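Local coordinates for uncharacterized protein PF1083 (Pyrococcus furiosus, PDB 3NRN) that binds adenosine monophosphate in the crystal and is probably a flavin-dependent oxidoreductase of the amine oxidase family, at residues Met56-Glu61 and Gly386-Gly391; Gly46-Thr51 and Lys305-Glu310. All coordinates share one frame; numbering follows the deposited sequence.

How the contacts relate
Contact 1 is buried near the centre of the molecule, where segment 56-61, a short strand and its turn, meets the start of the C-terminal helix; contact 2 lies about 20 Å from the centre of the chain and is partly open to solvent. Their first segments are close in sequence, strand 47-50 being followed by strand 56-57, but each packs on a different distant part of the chain. Their centres are 21 Å apart, their nearest atoms about 7 Å. The inner contact packs a proline on a valine and an isoleucine beside a carboxylate that accepts a backbone N-H. In the outer one an aromatic ring lies against an arginine, beside a main-chain to main-chain hydrogen bond.

Contact 1 of 2, residues Met56-Glu61 and Gly386-Gly391; sequences MIPHGE and GIEVDG
Pro-58 presses its ring against Val-389, and CD comes within 3.4 Å of CG2, tighter than usual carbon packing. With chi1 at -65°, Val-389 tucks that methyl between its backbone N and carbonyl carbon, while the side chains of proline and valine cross at about a right angle. On Ile-387, CG2 meets Pro-58 CB at 3.8 Å, and CD1 of the same isoleucine lies obliquely to the ring of His-59. Ile-57 continues the apolar surface toward the carboxylate, its CG2 3.1 Å from Asp-390 OD2. That oxygen is where the contact turns polar: His-59 N donates to Asp-390 OD2 at 2.8 Å, bent to 144° and nearly in line with the C-O bond of the carboxylate. The other oxygen, OD1, takes Leu-65 N and is also linked through a water to Gly-60 O, so both oxygens of this buried acid are engaged. A second water joins His-59 NE2 to Ile-387 N, while ND1 of the same ring is bonded to Gly-179 O. A third runs from Met-56 O to Glu-388 OE1, which also receives a weak bond from Val-389 N. The turn from Ile-57 to Gly-60 is type I, closed by Gly-60 N to Ile-57 O at 3.1 Å. It starts at the last residue of strand 56-57, where Ile-57 bonds to Gly-182, and packs on the N-terminal part of helix 388-402, the chain's last helix, close to the AMP pocket, the Val-389 side chain about 8 Å from the nucleotide. Helix 64-72 packs on Ile-57 and Val-389, and helix 142-156 on Ile-387.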
loop_
_atom_site.group_PDB
_atom_site.type_symbol
_atom_site.label_atom_id
_atom_site.label_comp_id
_atom_site.label_asym_id
_atom_site.label_seq_id
_atom_site.Cartn_x
_atom_site.Cartn_y
_atom_site.Cartn_z
HETATM N N MSE A 56 -7.453 0.932 -5.346
HETATM C CA MSE A 56 -8.200 0.609 -4.140
HETATM C C MSE A 56 -7.405 0.963 -2.882
HETATM O O MSE A 56 -6.176 0.981 -2.893
HETATM C CB MSE A 56 -8.507 -0.898 -4.175
HETATM C CG MSE A 56 -9.307 -1.491 -3.017
HETATM SE SE MSE A 56 -9.632 -3.287 -3.291
HETATM C CE MSE A 56 -7.986 -3.885 -3.446
ATOM N N ILE A 57 -8.120 1.254 -1.805
ATOM C CA ILE A 57 -7.509 1.581 -0.528
ATOM C C ILE A 57 -7.946 0.450 0.404
ATOM O O ILE A 57 -9.122 0.113 0.453
ATOM C CB ILE A 57 -8.010 2.961 -0.032
ATOM C CG1 ILE A 57 -7.598 4.035 -1.047
ATOM C CG2 ILE A 57 -7.456 3.270 1.357
ATOM C CD1 ILE A 57 -8.133 5.432 -0.750
ATOM N N PRO A 58 -7.002 -0.157 1.149
ATOM C CA PRO A 58 -7.311 -1.264 2.064
ATOM C C PRO A 58 -8.503 -1.083 3.008
ATOM O O PRO A 58 -9.263 -2.026 3.246
ATOM C CB PRO A 58 -5.996 -1.470 2.818
ATOM C CG PRO A 58 -4.965 -1.062 1.806
ATOM C CD PRO A 58 -5.579 0.203 1.236
ATOM N N HIS A 59 -8.674 0.114 3.551
ATOM C CA HIS A 59 -9.781 0.349 4.470
ATOM C C HIS A 59 -10.759 1.387 3.937
ATOM O O HIS A 59 -11.494 2.013 4.698
ATOM C CB HIS A 59 -9.230 0.762 5.840
ATOM C CG HIS A 59 -8.373 -0.289 6.476
ATOM N ND1 HIS A 59 -8.887 -1.472 6.959
ATOM C CD2 HIS A 59 -7.030 -0.362 6.648
ATOM C CE1 HIS A 59 -7.898 -2.231 7.400
ATOM N NE2 HIS A 59 -6.762 -1.580 7.221
ATOM N N GLY A 60 -10.752 1.566 2.620
ATOM C CA GLY A 60 -11.653 2.505 1.978
ATOM C C GLY A 60 -11.728 3.921 2.523
ATOM O O GLY A 60 -10.718 4.613 2.687
ATOM N N GLU A 61 -12.952 4.343 2.807
ATOM C CA GLU A 61 -13.248 5.686 3.300
ATOM C C GLU A 61 -12.964 5.869 4.779
ATOM O O GLU A 61 -12.999 6.992 5.288
ATOM C CB GLU A 61 -14.734 5.992 3.089
ATOM C CG GLU A 61 -15.395 5.242 1.933
ATOM C CD GLU A 61 -16.919 5.318 1.973
ATOM O OE1 GLU A 61 -17.567 4.664 1.124
ATOM O OE2 GLU A 61 -17.472 6.028 2.850
ATOM N N GLY A 386 -0.451 -1.477 9.874
ATOM C CA GLY A 386 -0.757 -0.660 8.711
ATOM C C GLY A 386 -0.611 -1.392 7.395
ATOM O O GLY A 386 0.496 -1.725 6.983
ATOM N N ILE A 387 -1.735 -1.622 6.720
ATOM C CA ILE A 387 -1.749 -2.335 5.447
ATOM C C ILE A 387 -1.575 -1.437 4.219
ATOM O O ILE A 387 -2.285 -0.444 4.047
ATOM C CB ILE A 387 -3.067 -3.149 5.305
ATOM C CG1 ILE A 387 -3.122 -4.216 6.403
ATOM C CG2 ILE A 387 -3.163 -3.771 3.926
ATOM C CD1 ILE A 387 -4.457 -4.923 6.516
ATOM N N GLU A 388 -0.614 -1.802 3.377
ATOM C CA GLU A 388 -0.306 -1.085 2.140
ATOM C C GLU A 388 -0.389 0.449 2.218
ATOM O O GLU A 388 0.259 1.051 3.066
ATOM C CB GLU A 388 -1.199 -1.597 1.007
ATOM C CG GLU A 388 -0.679 -1.235 -0.369
ATOM C CD GLU A 388 -1.785 -1.122 -1.387
ATOM O OE1 GLU A 388 -2.835 -0.543 -1.036
ATOM O OE2 GLU A 388 -1.600 -1.587 -2.533
ATOM N N VAL A 389 -1.188 1.080 1.351
ATOM C CA VAL A 389 -1.268 2.543 1.346
ATOM C C VAL A 389 -1.844 3.157 2.617
ATOM O O VAL A 389 -1.500 4.282 2.971
ATOM C CB VAL A 389 -2.018 3.095 0.094
ATOM C CG1 VAL A 389 -1.218 2.768 -1.153
ATOM C CG2 VAL A 389 -3.421 2.516 -0.009
ATOM N N ASP A 390 -2.721 2.440 3.308
ATOM C CA ASP A 390 -3.222 2.976 4.563
ATOM C C ASP A 390 -2.012 2.940 5.502
ATOM O O ASP A 390 -1.840 3.814 6.351
ATOM C CB ASP A 390 -4.380 2.129 5.110
ATOM C CG ASP A 390 -5.742 2.595 4.587
ATOM O OD1 ASP A 390 -6.116 3.762 4.834
ATOM O OD2 ASP A 390 -6.436 1.797 3.934
ATOM N N GLY A 391 -1.165 1.926 5.322
ATOM C CA GLY A 391 0.040 1.809 6.129
ATOM C C GLY A 391 0.974 2.969 5.822
ATOM O O GLY A 391 1.644 3.508 6.711
HETATM O O HOH W 1 -5.169 -1.104 -1.786
HETATM O O HOH W 2 -3.855 -1.201 8.089
HETATM O O HOH W 3 -8.402 4.736 4.230
#

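Contact 2 of 2, residues Gly46-Thr51 and Lys305-Glu310; sequences GFQLST and KSLARE
The ring of Phe-47 carries the backbone of Arg-309 on one face, with Arg-309 N 3.4 Å above the plane and displaced toward the rim. Over that face Arg-309 CB makes a CH-pi contact, 3.8 Å from the ring centroid and 25° off the normal. At the edge, in the ring plane, sits Arg-309 NH2. The guanidinium in turn has Phe-47 CE2 over one of its own faces, and the two planes stand 69° apart, so the groups do not stack in parallel. A bend at chi3 (-56°) brings the guanidinium round beside the ring rim, where Arg-309 NE bonds to Lys-45 O. Ala-308 adds its methyl, CB lying 3.8 Å from Phe-47 CE1. Next along the strand, Gln-48 N donates to Leu-307 O at 2.7 Å. Gln-48 packs CB against Leu-307 CG, but its OE1 turns to Asn-41. A water bridges Gly-46 O and Ser-306 O. The 305-310 loop, which leads into strand 312-320, is thus held against the beginning of strand 47-50 by one main-chain bond and the Phe-47 packing. Phe-47 also touches Tyr-312 and Leu-314 of that next strand, and Leu-347 of strand 345-351. A serine in place of Phe-47 would probably leave the flank of Arg-309 without its aromatic partner and open a gap beside these strands. Away from the annotated sites, the chemistry is structural: a ring packed on an arginine's CB and main chain, with one direct and one water-mediated polar link, joins strand 47-50 to the loop before strand 312-320.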
loop_
_atom_site.group_PDB
_atom_site.type_symbol
_atom_site.label_atom_id
_atom_site.label_comp_id
_atom_site.label_asym_id
_atom_site.label_seq_id
_atom_site.Cartn_x
_atom_site.Cartn_y
_atom_site.Cartn_z
ATOM N N GLY A 46 -6.513 1.153 -24.034
ATOM C CA GLY A 46 -7.871 1.556 -23.711
ATOM C C GLY A 46 -8.316 1.304 -22.283
ATOM O O GLY A 46 -9.480 1.518 -21.940
ATOM N N PHE A 47 -7.391 0.840 -21.451
ATOM C CA PHE A 47 -7.681 0.564 -20.048
ATOM C C PHE A 47 -6.830 1.473 -19.178
ATOM O O PHE A 47 -5.727 1.860 -19.565
ATOM C CB PHE A 47 -7.328 -0.880 -19.705
ATOM C CG PHE A 47 -8.345 -1.879 -20.145
ATOM C CD1 PHE A 47 -9.346 -2.291 -19.278
ATOM C CD2 PHE A 47 -8.284 -2.437 -21.416
ATOM C CE1 PHE A 47 -10.275 -3.247 -19.668
ATOM C CE2 PHE A 47 -9.208 -3.393 -21.818
ATOM C CZ PHE A 47 -10.205 -3.800 -20.941
ATOM N N GLN A 48 -7.339 1.811 -18.002
ATOM C CA GLN A 48 -6.575 2.636 -17.079
ATOM C C GLN A 48 -6.015 1.694 -16.022
ATOM O O GLN A 48 -6.680 1.404 -15.032
ATOM C CB GLN A 48 -7.464 3.689 -16.414
ATOM C CG GLN A 48 -7.840 4.862 -17.308
ATOM C CD GLN A 48 -6.643 5.730 -17.668
ATOM O OE1 GLN A 48 -5.884 6.163 -16.795
ATOM N NE2 GLN A 48 -6.475 5.997 -18.957
ATOM N N LEU A 49 -4.807 1.192 -16.248
ATOM C CA LEU A 49 -4.189 0.289 -15.283
ATOM C C LEU A 49 -3.454 1.142 -14.246
ATOM O O LEU A 49 -3.570 2.372 -14.258
ATOM C CB LEU A 49 -3.223 -0.665 -15.995
ATOM C CG LEU A 49 -3.835 -1.465 -17.157
ATOM C CD1 LEU A 49 -2.763 -2.326 -17.809
ATOM C CD2 LEU A 49 -4.980 -2.325 -16.666
ATOM N N SER A 50 -2.710 0.506 -13.345
ATOM C CA SER A 50 -1.990 1.261 -12.325
ATOM C C SER A 50 -0.534 0.847 -12.202
ATOM O O SER A 50 -0.151 -0.234 -12.644
ATOM C CB SER A 50 -2.671 1.100 -10.968
ATOM O OG SER A 50 -2.546 -0.228 -10.497
ATOM N N THR A 51 0.271 1.719 -11.594
ATOM C CA THR A 51 1.686 1.455 -11.389
ATOM C C THR A 51 1.914 0.780 -10.037
ATOM O O THR A 51 3.047 0.652 -9.581
ATOM C CB THR A 51 2.514 2.769 -11.464
ATOM O OG1 THR A 51 2.057 3.696 -10.468
ATOM C CG2 THR A 51 2.366 3.408 -12.839
ATOM N N LYS A 305 -16.367 3.144 -14.555
ATOM C CA LYS A 305 -16.376 2.406 -15.813
ATOM C C LYS A 305 -15.360 2.916 -16.830
ATOM O O LYS A 305 -14.937 2.169 -17.713
ATOM C CB LYS A 305 -17.770 2.439 -16.443
ATOM C CG LYS A 305 -17.952 1.419 -17.562
ATOM C CD LYS A 305 -19.181 1.708 -18.419
ATOM C CE LYS A 305 -18.992 2.972 -19.249
ATOM N NZ LYS A 305 -20.131 3.215 -20.177
ATOM N N SER A 306 -14.973 4.183 -16.713
ATOM C CA SER A 306 -14.010 4.767 -17.643
ATOM C C SER A 306 -12.639 4.119 -17.483
ATOM O O SER A 306 -11.759 4.288 -18.327
ATOM C CB SER A 306 -13.884 6.271 -17.409
ATOM O OG SER A 306 -13.266 6.537 -16.161
ATOM N N LEU A 307 -12.461 3.385 -16.389
ATOM C CA LEU A 307 -11.198 2.707 -16.120
ATOM C C LEU A 307 -11.008 1.528 -17.058
ATOM O O LEU A 307 -9.881 1.134 -17.344
ATOM C CB LEU A 307 -11.159 2.232 -14.666
ATOM C CG LEU A 307 -10.469 3.148 -13.650
ATOM C CD1 LEU A 307 -10.754 4.606 -13.933
ATOM C CD2 LEU A 307 -10.928 2.762 -12.261
ATOM N N ALA A 308 -12.118 0.963 -17.527
ATOM C CA ALA A 308 -12.076 -0.169 -18.449
ATOM C C ALA A 308 -12.354 0.299 -19.875
ATOM O O ALA A 308 -12.802 1.422 -20.091
ATOM C CB ALA A 308 -13.107 -1.221 -18.040
ATOM N N ARG A 309 -12.077 -0.567 -20.842
ATOM C CA ARG A 309 -12.319 -0.249 -22.245
ATOM C C ARG A 309 -13.782 -0.563 -22.536
ATOM O O ARG A 309 -14.376 -1.430 -21.890
ATOM C CB ARG A 309 -11.424 -1.103 -23.146
ATOM C CG ARG A 309 -11.519 -0.775 -24.631
ATOM C CD ARG A 309 -11.058 -1.955 -25.479
ATOM N NE ARG A 309 -9.703 -2.384 -25.140
ATOM C CZ ARG A 309 -9.203 -3.582 -25.430
ATOM N NH1 ARG A 309 -9.944 -4.481 -26.068
ATOM N NH2 ARG A 309 -7.964 -3.888 -25.071
ATOM N N GLU A 310 -14.359 0.140 -23.506
ATOM C CA GLU A 310 -15.756 -0.065 -23.884
ATOM C C GLU A 310 -16.087 -1.545 -24.069
ATOM O O GLU A 310 -15.318 -2.291 -24.673
ATOM C CB GLU A 310 -16.060 0.695 -25.178
ATOM C CG GLU A 310 -17.428 0.398 -25.797
ATOM C CD GLU A 310 -18.590 0.834 -24.921
ATOM O OE1 GLU A 310 -18.635 2.022 -24.540
ATOM O OE2 GLU A 310 -19.465 -0.008 -24.623
HETATM O O HOH W 4 -9.702 3.555 -19.714
#